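Local coordinates for protein yersinopine synthase (Yersinia pestis, PDB 6C4M) that catalyses the NADPH-dependent reductive condensation of pyruvate with an amino-acid-derived intermediate, the last step in making the metallophore yersinopine, at residues 209-222 with 237-250. Residues are numbered along the deposited sequence; the frame is centred on the assembly and turned at random.
Sequences FKQRIYLANQWGNA and HHIDTLPCSNLLAA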
loop_
_atom_site.group_PDB
_atom_site.type_symbol
_atom_site.label_atom_id
_atom_site.label_comp_id
_atom_site.label_asym_id
_atom_site.label_seq_id
_atom_site.Cartn_x
_atom_site.Cartn_y
_atom_site.Cartn_z
ATOM N N PHE A 209 -2.998 -23.044 12.192
ATOM C CA PHE A 209 -3.376 -24.109 11.273
ATOM C C PHE A 209 -4.083 -23.507 10.061
ATOM O O PHE A 209 -4.761 -22.482 10.167
ATOM C CB PHE A 209 -4.277 -25.142 11.970
ATOM C CG PHE A 209 -3.563 -25.929 13.045
ATOM C CD1 PHE A 209 -2.643 -26.903 12.709
ATOM C CD2 PHE A 209 -3.792 -25.666 14.380
ATOM C CE1 PHE A 209 -1.978 -27.609 13.691
ATOM C CE2 PHE A 209 -3.136 -26.357 15.363
ATOM C CZ PHE A 209 -2.226 -27.338 15.025
ATOM N N LYS A 210 -3.910 -24.145 8.902
ATOM C CA LYS A 210 -4.608 -23.710 7.700
ATOM C C LYS A 210 -6.099 -24.016 7.825
ATOM O O LYS A 210 -6.507 -24.882 8.595
ATOM C CB LYS A 210 -4.043 -24.401 6.456
ATOM C CG LYS A 210 -2.548 -24.135 6.149
ATOM C CD LYS A 210 -2.248 -22.763 5.660
ATOM C CE LYS A 210 -0.739 -22.643 5.402
ATOM N NZ LYS A 210 -0.305 -21.202 5.183
ATOM N N GLN A 211 -6.923 -23.317 7.031
ATOM C CA GLN A 211 -8.365 -23.580 7.079
ATOM C C GLN A 211 -8.771 -24.743 6.177
ATOM O O GLN A 211 -9.698 -25.493 6.518
ATOM C CB GLN A 211 -9.175 -22.327 6.724
ATOM C CG GLN A 211 -8.790 -21.624 5.436
ATOM C CD GLN A 211 -9.513 -20.273 5.262
ATOM O OE1 GLN A 211 -8.883 -19.243 4.999
ATOM N NE2 GLN A 211 -10.832 -20.285 5.394
ATOM N N ARG A 212 -8.119 -24.915 5.026
ATOM C CA ARG A 212 -8.373 -26.108 4.234
ATOM C C ARG A 212 -7.129 -26.528 3.460
ATOM O O ARG A 212 -6.214 -25.735 3.207
ATOM C CB ARG A 212 -9.569 -25.921 3.287
ATOM C CG ARG A 212 -9.459 -24.893 2.186
ATOM C CD ARG A 212 -10.871 -24.715 1.553
ATOM N NE ARG A 212 -11.671 -23.729 2.284
ATOM C CZ ARG A 212 -12.692 -23.971 3.098
ATOM N NH1 ARG A 212 -13.142 -25.207 3.317
ATOM N NH2 ARG A 212 -13.290 -22.944 3.695
ATOM N N ILE A 213 -7.119 -27.815 3.123
ATOM C CA ILE A 213 -6.101 -28.450 2.309
ATOM C C ILE A 213 -6.821 -29.202 1.208
ATOM O O ILE A 213 -7.867 -29.820 1.443
ATOM C CB ILE A 213 -5.235 -29.417 3.140
ATOM C CG1 ILE A 213 -4.477 -28.679 4.251
ATOM C CG2 ILE A 213 -4.289 -30.155 2.262
ATOM C CD1 ILE A 213 -3.503 -27.614 3.757
ATOM N N TYR A 214 -6.268 -29.155 0.012
ATOM C CA TYR A 214 -6.779 -29.912 -1.115
ATOM C C TYR A 214 -5.931 -31.166 -1.253
ATOM O O TYR A 214 -4.709 -31.097 -1.136
ATOM C CB TYR A 214 -6.718 -29.090 -2.403
ATOM C CG TYR A 214 -7.607 -27.881 -2.395
ATOM C CD1 TYR A 214 -7.166 -26.679 -1.864
ATOM C CD2 TYR A 214 -8.897 -27.937 -2.911
ATOM C CE1 TYR A 214 -7.988 -25.565 -1.842
ATOM C CE2 TYR A 214 -9.727 -26.819 -2.890
ATOM C CZ TYR A 214 -9.248 -25.637 -2.374
ATOM O OH TYR A 214 -10.058 -24.541 -2.335
ATOM N N LEU A 215 -6.562 -32.318 -1.466
ATOM C CA LEU A 215 -5.750 -33.497 -1.690
ATOM C C LEU A 215 -6.420 -34.426 -2.688
ATOM O O LEU A 215 -7.589 -34.259 -3.045
ATOM C CB LEU A 215 -5.430 -34.189 -0.367
ATOM C CG LEU A 215 -6.565 -34.700 0.520
ATOM C CD1 LEU A 215 -7.255 -35.801 -0.120
ATOM C CD2 LEU A 215 -6.003 -35.181 1.853
ATOM N N ALA A 216 -5.650 -35.424 -3.131
ATOM C CA ALA A 216 -6.116 -36.419 -4.090
ATOM C C ALA A 216 -5.110 -37.561 -4.114
ATOM O O ALA A 216 -3.949 -37.389 -3.743
ATOM C CB ALA A 216 -6.262 -35.816 -5.496
ATOM N N ASN A 217 -5.581 -38.743 -4.520
ATOM C CA ASN A 217 -4.708 -39.830 -4.927
ATOM C C ASN A 217 -4.817 -39.999 -6.431
ATOM O O ASN A 217 -5.596 -39.322 -7.100
ATOM C CB ASN A 217 -5.060 -41.122 -4.195
ATOM C CG ASN A 217 -6.468 -41.588 -4.483
ATOM O OD1 ASN A 217 -6.952 -41.496 -5.612
ATOM N ND2 ASN A 217 -7.125 -42.108 -3.464
ATOM N N GLN A 218 -3.987 -40.871 -6.971
ATOM C CA GLN A 218 -3.913 -40.966 -8.414
ATOM C C GLN A 218 -5.219 -41.433 -9.033
ATOM O O GLN A 218 -5.424 -41.222 -10.231
ATOM C CB GLN A 218 -2.771 -41.902 -8.827
ATOM C CG GLN A 218 -2.931 -43.401 -8.481
ATOM C CD GLN A 218 -2.265 -43.777 -7.162
ATOM O OE1 GLN A 218 -2.448 -43.119 -6.142
ATOM N NE2 GLN A 218 -1.458 -44.828 -7.191
ATOM N N TRP A 219 -6.097 -42.081 -8.266
ATOM C CA TRP A 219 -7.349 -42.576 -8.822
ATOM C C TRP A 219 -8.498 -41.576 -8.677
ATOM O O TRP A 219 -9.581 -41.812 -9.219
ATOM C CB TRP A 219 -7.717 -43.926 -8.160
ATOM C CG TRP A 219 -6.575 -44.926 -8.199
ATOM C CD1 TRP A 219 -6.034 -45.514 -9.306
ATOM C CD2 TRP A 219 -5.835 -45.433 -7.081
ATOM N NE1 TRP A 219 -5.014 -46.355 -8.949
ATOM C CE2 TRP A 219 -4.859 -46.310 -7.590
ATOM C CE3 TRP A 219 -5.907 -45.227 -5.698
ATOM C CZ2 TRP A 219 -3.954 -46.984 -6.771
ATOM C CZ3 TRP A 219 -5.011 -45.896 -4.880
ATOM C CH2 TRP A 219 -4.038 -46.766 -5.423
ATOM N N GLY A 220 -8.286 -40.455 -7.990
ATOM C CA GLY A 220 -9.405 -39.578 -7.668
ATOM C C GLY A 220 -10.416 -40.211 -6.731
ATOM O O GLY A 220 -11.562 -39.755 -6.659
ATOM N N ASN A 221 -10.016 -41.257 -6.011
ATOM C CA ASN A 221 -10.918 -42.019 -5.142
ATOM C C ASN A 221 -11.001 -41.321 -3.789
ATOM O O ASN A 221 -10.161 -41.556 -2.913
ATOM C CB ASN A 221 -10.444 -43.470 -4.973
ATOM C CG ASN A 221 -11.166 -44.194 -3.822
ATOM O OD1 ASN A 221 -12.233 -43.753 -3.342
ATOM N ND2 ASN A 221 -10.591 -45.320 -3.381
ATOM N N ALA A 222 -12.050 -40.499 -3.595
ATOM C CA ALA A 222 -12.220 -39.758 -2.342
ATOM C C ALA A 222 -12.448 -40.649 -1.124
ATOM O O ALA A 222 -12.185 -40.217 0.005
ATOM C CB ALA A 222 -13.393 -38.791 -2.446
ATOM N N HIS A 237 -7.594 -30.425 14.119
ATOM C CA HIS A 237 -7.268 -29.005 14.138
ATOM C C HIS A 237 -8.264 -28.196 13.320
ATOM O O HIS A 237 -8.007 -27.033 12.997
ATOM C CB HIS A 237 -5.837 -28.783 13.638
ATOM C CG HIS A 237 -4.813 -29.520 14.435
ATOM N ND1 HIS A 237 -4.603 -29.278 15.777
ATOM C CD2 HIS A 237 -3.982 -30.541 14.100
ATOM C CE1 HIS A 237 -3.662 -30.095 16.226
ATOM N NE2 HIS A 237 -3.275 -30.878 15.231
ATOM N N HIS A 238 -9.413 -28.792 13.002
ATOM C CA HIS A 238 -10.498 -28.111 12.309
ATOM C C HIS A 238 -10.102 -27.723 10.902
ATOM O O HIS A 238 -10.641 -26.780 10.335
ATOM C CB HIS A 238 -10.975 -26.881 13.084
ATOM C CG HIS A 238 -11.387 -27.198 14.486
ATOM N ND1 HIS A 238 -11.781 -28.460 14.869
ATOM C CD2 HIS A 238 -11.436 -26.433 15.601
ATOM C CE1 HIS A 238 -12.074 -28.457 16.157
ATOM N NE2 HIS A 238 -11.869 -27.241 16.625
ATOM N N ILE A 239 -9.164 -28.466 10.335
ATOM C CA ILE A 239 -8.719 -28.256 8.971
ATOM C C ILE A 239 -9.661 -29.020 8.058
ATOM O O ILE A 239 -9.804 -30.244 8.180
ATOM C CB ILE A 239 -7.266 -28.727 8.793
ATOM C CG1 ILE A 239 -6.347 -27.969 9.754
ATOM C CG2 ILE A 239 -6.817 -28.580 7.350
ATOM C CD1 ILE A 239 -5.045 -28.708 10.013
ATOM N N ASP A 240 -10.269 -28.324 7.112
ATOM C CA ASP A 240 -11.090 -29.015 6.131
ATOM C C ASP A 240 -10.219 -29.669 5.075
ATOM O O ASP A 240 -9.174 -29.146 4.691
ATOM C CB ASP A 240 -12.068 -28.044 5.473
ATOM C CG ASP A 240 -13.134 -27.572 6.442
ATOM O OD1 ASP A 240 -13.500 -28.375 7.329
ATOM O OD2 ASP A 240 -13.578 -26.413 6.327
ATOM N N THR A 241 -10.670 -30.818 4.599
ATOM C CA THR A 241 -10.007 -31.537 3.527
ATOM C C THR A 241 -10.945 -31.612 2.333
ATOM O O THR A 241 -12.110 -31.993 2.468
ATOM C CB THR A 241 -9.603 -32.933 3.984
ATOM O OG1 THR A 241 -10.732 -33.589 4.597
ATOM C CG2 THR A 241 -8.469 -32.816 4.983
ATOM N N LEU A 242 -10.441 -31.233 1.178
ATOM C CA LEU A 242 -11.245 -31.141 -0.033
ATOM C C LEU A 242 -10.656 -32.054 -1.100
ATOM O O LEU A 242 -9.544 -31.791 -1.601
ATOM C CB LEU A 242 -11.295 -29.711 -0.533
ATOM C CG LEU A 242 -12.332 -28.719 0.015
ATOM C CD1 LEU A 242 -12.098 -28.422 1.484
ATOM C CD2 LEU A 242 -12.277 -27.428 -0.788
ATOM N N PRO A 243 -11.349 -33.114 -1.481
ATOM C CA PRO A 243 -10.788 -34.088 -2.419
ATOM C C PRO A 243 -10.922 -33.621 -3.854
ATOM O O PRO A 243 -11.889 -32.956 -4.216
ATOM C CB PRO A 243 -11.642 -35.330 -2.164
ATOM C CG PRO A 243 -12.962 -34.762 -1.731
ATOM C CD PRO A 243 -12.641 -33.544 -0.931
ATOM N N CYS A 244 -9.936 -33.985 -4.679
ATOM C CA CYS A 244 -9.866 -33.509 -6.052
ATOM C C CYS A 244 -9.888 -34.690 -7.012
ATOM O O CYS A 244 -9.733 -35.837 -6.603
ATOM C CB CYS A 244 -8.612 -32.643 -6.257
ATOM S SG CYS A 244 -8.595 -31.222 -5.099
ATOM N N SER A 245 -10.056 -34.397 -8.309
ATOM C CA SER A 245 -10.272 -35.464 -9.290
ATOM C C SER A 245 -8.991 -36.232 -9.573
ATOM O O SER A 245 -9.042 -37.379 -10.020
ATOM C CB SER A 245 -10.801 -34.908 -10.615
ATOM O OG SER A 245 -11.967 -34.145 -10.423
ATOM N N ASN A 246 -7.844 -35.597 -9.381
ATOM C CA ASN A 246 -6.565 -36.223 -9.647
ATOM C C ASN A 246 -5.502 -35.440 -8.889
ATOM O O ASN A 246 -5.792 -34.428 -8.237
ATOM C CB ASN A 246 -6.300 -36.301 -11.155
ATOM C CG ASN A 246 -6.372 -34.960 -11.834
ATOM O OD1 ASN A 246 -5.582 -34.067 -11.547
ATOM N ND2 ASN A 246 -7.324 -34.812 -12.755
ATOM N N LEU A 247 -4.263 -35.913 -8.996
ATOM C CA LEU A 247 -3.167 -35.344 -8.220
ATOM C C LEU A 247 -2.935 -33.887 -8.612
ATOM O O LEU A 247 -2.858 -33.008 -7.752
ATOM C CB LEU A 247 -1.889 -36.174 -8.429
ATOM C CG LEU A 247 -2.040 -37.603 -7.886
ATOM C CD1 LEU A 247 -1.102 -38.598 -8.598
ATOM C CD2 LEU A 247 -1.825 -37.618 -6.344
ATOM N N LEU A 248 -2.890 -33.608 -9.912
ATOM C CA LEU A 248 -2.654 -32.236 -10.368
ATOM C C LEU A 248 -3.783 -31.310 -9.930
ATOM O O LEU A 248 -3.540 -30.138 -9.609
ATOM C CB LEU A 248 -2.511 -32.231 -11.883
ATOM C CG LEU A 248 -1.571 -31.319 -12.665
ATOM C CD1 LEU A 248 -0.217 -31.024 -11.985
ATOM C CD2 LEU A 248 -1.356 -32.019 -13.994
ATOM N N ALA A 249 -5.019 -31.823 -9.890
ATOM C CA ALA A 249 -6.158 -31.013 -9.503
ATOM C C ALA A 249 -6.124 -30.626 -8.034
ATOM O O ALA A 249 -6.872 -29.732 -7.633
ATOM C CB ALA A 249 -7.463 -31.735 -9.807
ATOM N N ALA A 250 -5.297 -31.284 -7.221
ATOM C CA ALA A 250 -5.010 -30.790 -5.875
ATOM C C ALA A 250 -3.763 -29.900 -5.856
ATOM O O ALA A 250 -3.745 -28.881 -5.152
ATOM C CB ALA A 250 -4.801 -31.948 -4.900
HETATM O O HOH W 1 -3.795 -38.488 -10.801
#
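His237 lays its ring over one face of the Phe209 ring in an offset stack, the centroids of the two rings 3.8 Å apart and the planes 14° from parallel. Its CB sits over the same phenyl ring as a CH-pi contact. Both imidazole nitrogens are bonded elsewhere, ND1 to Thr83 and NE2 to Asp40, which would hold the ring's rotation. This end lies near the cofactor: the Lys210 side chain is about 6 Å from the bound NADP, and the Phe209 side chain about 6 Å from that of Thr172, which binds NADP. Ile239 follows, with CD1 against Phe209 and CG2 at 3.9 Å from CG1 of Ile213. Asp240 begins strand 240-243, which pairs in parallel with strand 203-217. Asp240 N donates to Gln211 O, and Asp240 O accepts from Ile213 N. The Asp240 carboxylate forms a salt bridge with Arg212, but the NH1 to OD2 bond is weak, 3.3 Å long and bent to 121°. Leu242 continues the pairing through its N to Ile213 O and its O to Leu215 N. With CG anti to its carbonyl carbon (chi1 -85°), the Leu242 side chain lies alongside Tyr214, and its CD2 reaches Tyr214 CE2 at 3.4 Å. Leu242 CD1 meets the edge of the Arg212 guanidinium. The Tyr214 hydroxyl is bonded to Asp328. Cys244 N donates to Leu215 O, and Cys244 SG stands at the edge of the Tyr214 ring, 5.2 Å from its centroid. Asn246 is the N-cap of the next helix, its OD1 accepting from Ala249 N. Leu247 packs CD1 on Gln218 CB, and a water joins Leu247 N to Gln218 O. Ala250 CB rests on Leu215 CA. Helix 225-235 links the two strands, completing a beta-alpha-beta unit. Five backbone bonds, the Phe209-His237 stack and apolar packing make up most of the contact; the long, bent Arg212-Asp240 pair probably adds little.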